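Local coordinates for putative lipoprotein (Bacteroides fragilis, PDB 3QNK), which is of unknown function but, as a SusD-like outer-membrane lipoprotein, probably binds glycans at the cell surface for uptake, at residues Phe61-Asp73 with Asp487-Pro501. Residues are numbered along the deposited sequence; the frame is centred on the assembly and turned at random.
Sequences FNYDMVSASDPQD and DIRTWNDRLYLTPVP. With PO4 (phosphate ion), chain G; PO4 (phosphate ion), chain H.
Arg494 takes Asp64 side-on midway along this contact: NE and NH2 of the arginine both donate to the single oxygen OD1 of Asp64, NE at 2.7 Å. The carboxylate stands nearly perpendicular to the guanidinium (88°); NE comes in at the syn lone pair of OD1, NH2 from above the carboxylate plane. Arg494 NH1 turns to the carbonyl of Gly516, tying the C-terminal tail to the same side chain. Next to the salt bridge the packing closes up. Leu495 touches both Phe61 and Val66, its CD2 reaching Val66 CG2, with its CD1 over one face of the phenyl ring and its CB 3.6 Å from Phe61 CE2. Phe61 CG lies anti to the backbone N (chi1 173°), which carries the ring tip on to Trp491.

Toward strand 480-488 the amide of Asn62 lies flat on the guanidinium of Arg489, the planes 7° apart. Gln467 donates to Asn62 OD1, and Asp487 OD2 takes Arg489 NE in an almost straight bond of 2.8 Å, so each flat group has its own partner, Arg489 NH2 also reaching Ser46 O. In the same region, Asn62 O accepts from Thr490 N at 3.1 Å, and Tyr63 OH donates to Asp487 OD1 at 2.6 Å. At the other end prolines do the work: Pro71 CB rests 3.7 Å from Pro499 CG, and Asp73 OD2, bonded to Tyr126 OH, lies against Pro501 CG.

The outer side is looser. There the exposed side chain of Thr490 gives only CG2, 3.6 Å from Tyr63 O, and a phosphate, probably from the crystallisation liquor, sits by exposed Ile488, whose backbone N donates a weak bond to it. Two largely irregular segments, one joining helices 55-58 and 76-93, the other running from a strand to helix 502-507, thus pack N-terminal and C-terminal parts together in the helix-rich SusD fold.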
loop_
_atom_site.group_PDB
_atom_site.type_symbol
_atom_site.label_atom_id
_atom_site.label_comp_id
_atom_site.label_asym_id
_atom_site.label_seq_id
_atom_site.Cartn_x
_atom_site.Cartn_y
_atom_site.Cartn_z
ATOM N N PHE B 61 -8.826 5.285 -17.708
ATOM C CA PHE B 61 -8.113 4.826 -18.923
ATOM C C PHE B 61 -9.055 4.780 -20.111
ATOM O O PHE B 61 -8.730 5.232 -21.210
ATOM C CB PHE B 61 -7.483 3.421 -18.699
ATOM C CG PHE B 61 -6.872 2.750 -19.912
ATOM C CD1 PHE B 61 -7.650 1.958 -20.763
ATOM C CD2 PHE B 61 -5.514 2.883 -20.195
ATOM C CE1 PHE B 61 -7.091 1.366 -21.912
ATOM C CE2 PHE B 61 -4.953 2.258 -21.327
ATOM C CZ PHE B 61 -5.758 1.546 -22.200
ATOM N N ASN B 62 -10.225 4.209 -19.885
ATOM C CA ASN B 62 -11.239 4.004 -20.904
ATOM C C ASN B 62 -11.674 5.300 -21.622
ATOM O O ASN B 62 -12.235 5.224 -22.704
ATOM C CB ASN B 62 -12.438 3.322 -20.276
ATOM C CG ASN B 62 -12.193 1.870 -19.949
ATOM O OD1 ASN B 62 -11.439 1.181 -20.612
ATOM N ND2 ASN B 62 -12.883 1.355 -18.960
ATOM N N TYR B 63 -11.377 6.464 -21.054
ATOM C CA TYR B 63 -11.755 7.752 -21.646
ATOM C C TYR B 63 -10.510 8.654 -21.827
ATOM O O TYR B 63 -10.665 9.842 -22.023
ATOM C CB TYR B 63 -12.832 8.449 -20.776
ATOM C CG TYR B 63 -13.892 7.503 -20.247
ATOM C CD1 TYR B 63 -14.932 7.054 -21.069
ATOM C CD2 TYR B 63 -13.789 6.951 -18.966
ATOM C CE1 TYR B 63 -15.889 6.136 -20.599
ATOM C CE2 TYR B 63 -14.717 6.002 -18.504
ATOM C CZ TYR B 63 -15.775 5.624 -19.313
ATOM O OH TYR B 63 -16.687 4.739 -18.823
ATOM N N ASP B 64 -9.293 8.079 -21.794
ATOM C CA ASP B 64 -8.003 8.762 -21.914
ATOM C C ASP B 64 -7.964 9.927 -20.892
ATOM O O ASP B 64 -7.699 11.078 -21.243
ATOM C CB ASP B 64 -7.720 9.232 -23.368
ATOM C CG ASP B 64 -6.352 9.884 -23.560
ATOM O OD1 ASP B 64 -5.378 9.426 -22.912
ATOM O OD2 ASP B 64 -6.261 10.868 -24.337
HETATM N N MSE B 65 -8.298 9.620 -19.626
HETATM C CA MSE B 65 -8.379 10.674 -18.617
HETATM C C MSE B 65 -7.430 10.466 -17.478
HETATM O O MSE B 65 -7.422 11.283 -16.557
HETATM C CB MSE B 65 -9.808 10.863 -18.143
HETATM C CG MSE B 65 -10.535 11.794 -19.088
HETATM SE SE MSE B 65 -12.415 12.079 -18.966
HETATM C CE MSE B 65 -12.915 10.866 -17.391
ATOM N N VAL B 66 -6.530 9.456 -17.600
ATOM C CA VAL B 66 -5.437 9.217 -16.649
ATOM C C VAL B 66 -4.378 10.345 -16.829
ATOM O O VAL B 66 -4.320 10.984 -17.896
ATOM C CB VAL B 66 -4.788 7.819 -16.830
ATOM C CG1 VAL B 66 -5.754 6.709 -16.422
ATOM C CG2 VAL B 66 -4.279 7.629 -18.249
ATOM N N SER B 67 -3.534 10.566 -15.805
ATOM C CA SER B 67 -2.457 11.555 -15.820
ATOM C C SER B 67 -1.380 11.046 -14.898
ATOM O O SER B 67 -1.587 10.014 -14.278
ATOM C CB SER B 67 -2.981 12.926 -15.384
ATOM O OG SER B 67 -3.421 13.030 -14.033
ATOM N N ALA B 68 -0.235 11.728 -14.793
ATOM C CA ALA B 68 0.802 11.290 -13.870
ATOM C C ALA B 68 0.301 11.376 -12.393
ATOM O O ALA B 68 0.638 10.524 -11.564
ATOM C CB ALA B 68 2.036 12.136 -14.055
ATOM N N SER B 69 -0.540 12.390 -12.100
ATOM C CA SER B 69 -1.150 12.654 -10.792
ATOM C C SER B 69 -2.263 11.625 -10.502
ATOM O O SER B 69 -2.374 11.203 -9.356
ATOM C CB SER B 69 -1.661 14.084 -10.714
ATOM O OG SER B 69 -1.578 14.722 -11.979
ATOM N N ASP B 70 -3.048 11.180 -11.521
ATOM C CA ASP B 70 -4.010 10.085 -11.348
ATOM C C ASP B 70 -3.631 8.981 -12.359
ATOM O O ASP B 70 -4.222 8.912 -13.439
ATOM C CB ASP B 70 -5.490 10.530 -11.471
ATOM C CG ASP B 70 -6.515 9.525 -10.914
ATOM O OD1 ASP B 70 -6.099 8.442 -10.413
ATOM O OD2 ASP B 70 -7.721 9.827 -10.954
ATOM N N PRO B 71 -2.579 8.177 -12.063
ATOM C CA PRO B 71 -2.094 7.218 -13.060
ATOM C C PRO B 71 -2.928 5.964 -13.245
ATOM O O PRO B 71 -2.869 5.365 -14.320
ATOM C CB PRO B 71 -0.684 6.875 -12.577
ATOM C CG PRO B 71 -0.658 7.194 -11.179
ATOM C CD PRO B 71 -1.719 8.178 -10.867
ATOM N N GLN B 72 -3.650 5.544 -12.211
ATOM C CA GLN B 72 -4.461 4.326 -12.156
ATOM C C GLN B 72 -3.634 3.117 -12.615
ATOM O O GLN B 72 -4.083 2.297 -13.418
ATOM C CB GLN B 72 -5.780 4.494 -12.924
ATOM C CG GLN B 72 -6.620 5.617 -12.315
ATOM C CD GLN B 72 -8.047 5.749 -12.744
ATOM O OE1 GLN B 72 -8.604 4.980 -13.549
ATOM N NE2 GLN B 72 -8.675 6.738 -12.154
ATOM N N ASP B 73 -2.398 3.027 -12.069
ATOM C CA ASP B 73 -1.378 2.008 -12.353
ATOM C C ASP B 73 -1.535 0.795 -11.458
ATOM O O ASP B 73 -0.767 -0.162 -11.573
ATOM C CB ASP B 73 0.028 2.616 -12.177
ATOM C CG ASP B 73 0.402 3.076 -10.775
ATOM O OD1 ASP B 73 -0.517 3.469 -10.007
ATOM O OD2 ASP B 73 1.619 3.037 -10.439
ATOM N N ASP B 487 -20.654 1.543 -23.098
ATOM C CA ASP B 487 -19.528 2.410 -22.760
ATOM C C ASP B 487 -19.060 3.156 -24.002
ATOM O O ASP B 487 -18.827 2.539 -25.050
ATOM C CB ASP B 487 -18.357 1.606 -22.145
ATOM C CG ASP B 487 -17.562 2.369 -21.099
ATOM O OD1 ASP B 487 -17.993 3.500 -20.726
ATOM O OD2 ASP B 487 -16.496 1.833 -20.644
ATOM N N ILE B 488 -18.953 4.489 -23.893
ATOM C CA ILE B 488 -18.461 5.332 -24.980
ATOM C C ILE B 488 -16.994 5.652 -24.644
ATOM O O ILE B 488 -16.690 6.647 -23.964
ATOM C CB ILE B 488 -19.329 6.595 -25.254
ATOM C CG1 ILE B 488 -20.848 6.355 -25.110
ATOM C CG2 ILE B 488 -18.947 7.257 -26.556
ATOM C CD1 ILE B 488 -21.528 5.364 -25.999
ATOM N N ARG B 489 -16.107 4.765 -25.063
ATOM C CA ARG B 489 -14.663 4.899 -24.827
ATOM C C ARG B 489 -13.962 5.697 -25.939
ATOM O O ARG B 489 -14.505 5.888 -27.047
ATOM C CB ARG B 489 -13.998 3.511 -24.687
ATOM C CG ARG B 489 -14.480 2.778 -23.467
ATOM C CD ARG B 489 -13.811 1.458 -23.254
ATOM N NE ARG B 489 -14.443 0.759 -22.134
ATOM C CZ ARG B 489 -14.135 -0.473 -21.754
ATOM N NH1 ARG B 489 -13.194 -1.153 -22.387
ATOM N NH2 ARG B 489 -14.796 -1.050 -20.766
ATOM N N THR B 490 -12.714 6.083 -25.653
ATOM C CA THR B 490 -11.883 6.740 -26.639
ATOM C C THR B 490 -10.472 6.232 -26.476
ATOM O O THR B 490 -10.195 5.476 -25.550
ATOM C CB THR B 490 -11.998 8.270 -26.629
ATOM O OG1 THR B 490 -11.483 8.752 -27.888
ATOM C CG2 THR B 490 -11.300 8.927 -25.416
ATOM N N TRP B 491 -9.579 6.654 -27.402
ATOM C CA TRP B 491 -8.183 6.239 -27.443
ATOM C C TRP B 491 -7.228 7.407 -27.717
ATOM O O TRP B 491 -7.597 8.414 -28.338
ATOM C CB TRP B 491 -8.016 5.170 -28.545
ATOM C CG TRP B 491 -6.616 4.634 -28.618
ATOM C CD1 TRP B 491 -5.608 5.072 -29.433
ATOM C CD2 TRP B 491 -6.016 3.705 -27.701
ATOM N NE1 TRP B 491 -4.429 4.469 -29.092
ATOM C CE2 TRP B 491 -4.647 3.626 -28.026
ATOM C CE3 TRP B 491 -6.505 2.946 -26.617
ATOM C CZ2 TRP B 491 -3.761 2.804 -27.318
ATOM C CZ3 TRP B 491 -5.642 2.081 -25.960
ATOM C CH2 TRP B 491 -4.289 2.008 -26.320
ATOM N N ASN B 492 -6.001 7.257 -27.238
ATOM C CA ASN B 492 -4.822 8.075 -27.514
ATOM C C ASN B 492 -3.607 7.149 -27.438
ATOM O O ASN B 492 -3.525 6.339 -26.517
ATOM C CB ASN B 492 -4.679 9.260 -26.599
ATOM C CG ASN B 492 -3.548 10.148 -27.034
ATOM O OD1 ASN B 492 -2.382 9.873 -26.764
ATOM N ND2 ASN B 492 -3.854 11.180 -27.811
ATOM N N ASP B 493 -2.676 7.270 -28.395
ATOM C CA ASP B 493 -1.520 6.385 -28.463
ATOM C C ASP B 493 -0.640 6.398 -27.197
ATOM O O ASP B 493 0.048 5.406 -26.964
ATOM C CB ASP B 493 -0.711 6.680 -29.713
ATOM C CG ASP B 493 -1.378 6.211 -31.009
ATOM O OD1 ASP B 493 -2.321 5.364 -30.939
ATOM O OD2 ASP B 493 -0.904 6.607 -32.091
ATOM N N ARG B 494 -0.745 7.426 -26.320
ATOM C CA ARG B 494 0.022 7.462 -25.067
ATOM C C ARG B 494 -0.393 6.324 -24.141
ATOM O O ARG B 494 0.401 5.930 -23.281
ATOM C CB ARG B 494 -0.136 8.822 -24.337
ATOM C CG ARG B 494 -1.529 9.070 -23.763
ATOM C CD ARG B 494 -1.631 10.384 -23.072
ATOM N NE ARG B 494 -2.932 10.491 -22.436
ATOM C CZ ARG B 494 -3.237 11.355 -21.475
ATOM N NH1 ARG B 494 -2.315 12.181 -20.995
ATOM N NH2 ARG B 494 -4.458 11.379 -20.966
ATOM N N LEU B 495 -1.637 5.802 -24.315
ATOM C CA LEU B 495 -2.230 4.700 -23.545
ATOM C C LEU B 495 -1.565 3.350 -23.844
ATOM O O LEU B 495 -1.927 2.334 -23.231
ATOM C CB LEU B 495 -3.738 4.614 -23.782
ATOM C CG LEU B 495 -4.608 5.817 -23.364
ATOM C CD1 LEU B 495 -6.030 5.584 -23.782
ATOM C CD2 LEU B 495 -4.560 6.087 -21.834
ATOM N N TYR B 496 -0.545 3.335 -24.754
ATOM C CA TYR B 496 0.230 2.106 -25.057
ATOM C C TYR B 496 1.244 1.852 -23.930
ATOM O O TYR B 496 1.846 0.770 -23.866
ATOM C CB TYR B 496 0.887 2.145 -26.434
ATOM C CG TYR B 496 -0.072 1.839 -27.567
ATOM C CD1 TYR B 496 -0.928 0.741 -27.512
ATOM C CD2 TYR B 496 -0.110 2.634 -28.708
ATOM C CE1 TYR B 496 -1.827 0.473 -28.541
ATOM C CE2 TYR B 496 -1.030 2.388 -29.735
ATOM C CZ TYR B 496 -1.866 1.293 -29.659
ATOM O OH TYR B 496 -2.748 1.057 -30.683
ATOM N N LEU B 497 1.355 2.830 -22.980
ATOM C CA LEU B 497 2.171 2.729 -21.767
ATOM C C LEU B 497 1.444 3.353 -20.591
ATOM O O LEU B 497 0.715 4.328 -20.777
ATOM C CB LEU B 497 3.545 3.391 -21.959
ATOM C CG LEU B 497 4.595 2.611 -22.773
ATOM C CD1 LEU B 497 5.903 3.365 -22.800
ATOM C CD2 LEU B 497 4.829 1.182 -22.186
ATOM N N THR B 498 1.628 2.790 -19.382
ATOM C CA THR B 498 1.044 3.285 -18.112
ATOM C C THR B 498 1.873 4.465 -17.586
ATOM O O THR B 498 3.102 4.379 -17.639
ATOM C CB THR B 498 0.966 2.134 -17.101
ATOM O OG1 THR B 498 0.102 1.160 -17.660
ATOM C CG2 THR B 498 0.424 2.564 -15.726
ATOM N N PRO B 499 1.280 5.584 -17.098
ATOM C CA PRO B 499 2.142 6.686 -16.596
ATOM C C PRO B 499 2.890 6.283 -15.334
ATOM O O PRO B 499 2.408 5.464 -14.536
ATOM C CB PRO B 499 1.164 7.835 -16.308
ATOM C CG PRO B 499 -0.158 7.263 -16.265
ATOM C CD PRO B 499 -0.156 5.900 -16.902
ATOM N N VAL B 500 4.103 6.793 -15.201
ATOM C CA VAL B 500 4.878 6.604 -13.985
ATOM C C VAL B 500 4.227 7.575 -12.981
ATOM O O VAL B 500 3.953 8.729 -13.354
ATOM C CB VAL B 500 6.402 6.847 -14.197
ATOM C CG1 VAL B 500 7.164 6.852 -12.875
ATOM C CG2 VAL B 500 7.004 5.836 -15.174
ATOM N N PRO B 501 3.909 7.141 -11.742
ATOM C CA PRO B 501 3.289 8.068 -10.767
ATOM C C PRO B 501 4.075 9.378 -10.607
ATOM O O PRO B 501 5.295 9.356 -10.529
ATOM C CB PRO B 501 3.290 7.243 -9.487
ATOM C CG PRO B 501 3.195 5.868 -9.973
ATOM C CD PRO B 501 4.093 5.812 -11.150
HETATM P P PO4 G . -20.490 6.429 -20.500
HETATM O O1 PO4 G . -19.318 7.064 -21.554
HETATM O O2 PO4 G . -21.325 7.706 -19.642
HETATM O O3 PO4 G . -21.385 5.638 -21.526
HETATM O O4 PO4 G . -20.030 5.144 -19.579
HETATM P P PO4 H . 0.342 16.160 -14.245
HETATM O O1 PO4 H . -0.217 15.365 -15.494
HETATM O O2 PO4 H . 1.155 17.473 -14.685
HETATM O O3 PO4 H . -0.802 16.590 -13.290
HETATM O O4 PO4 H . 1.308 15.370 -13.333
HETATM O O HOH W 1 -8.851 3.696 -23.669
#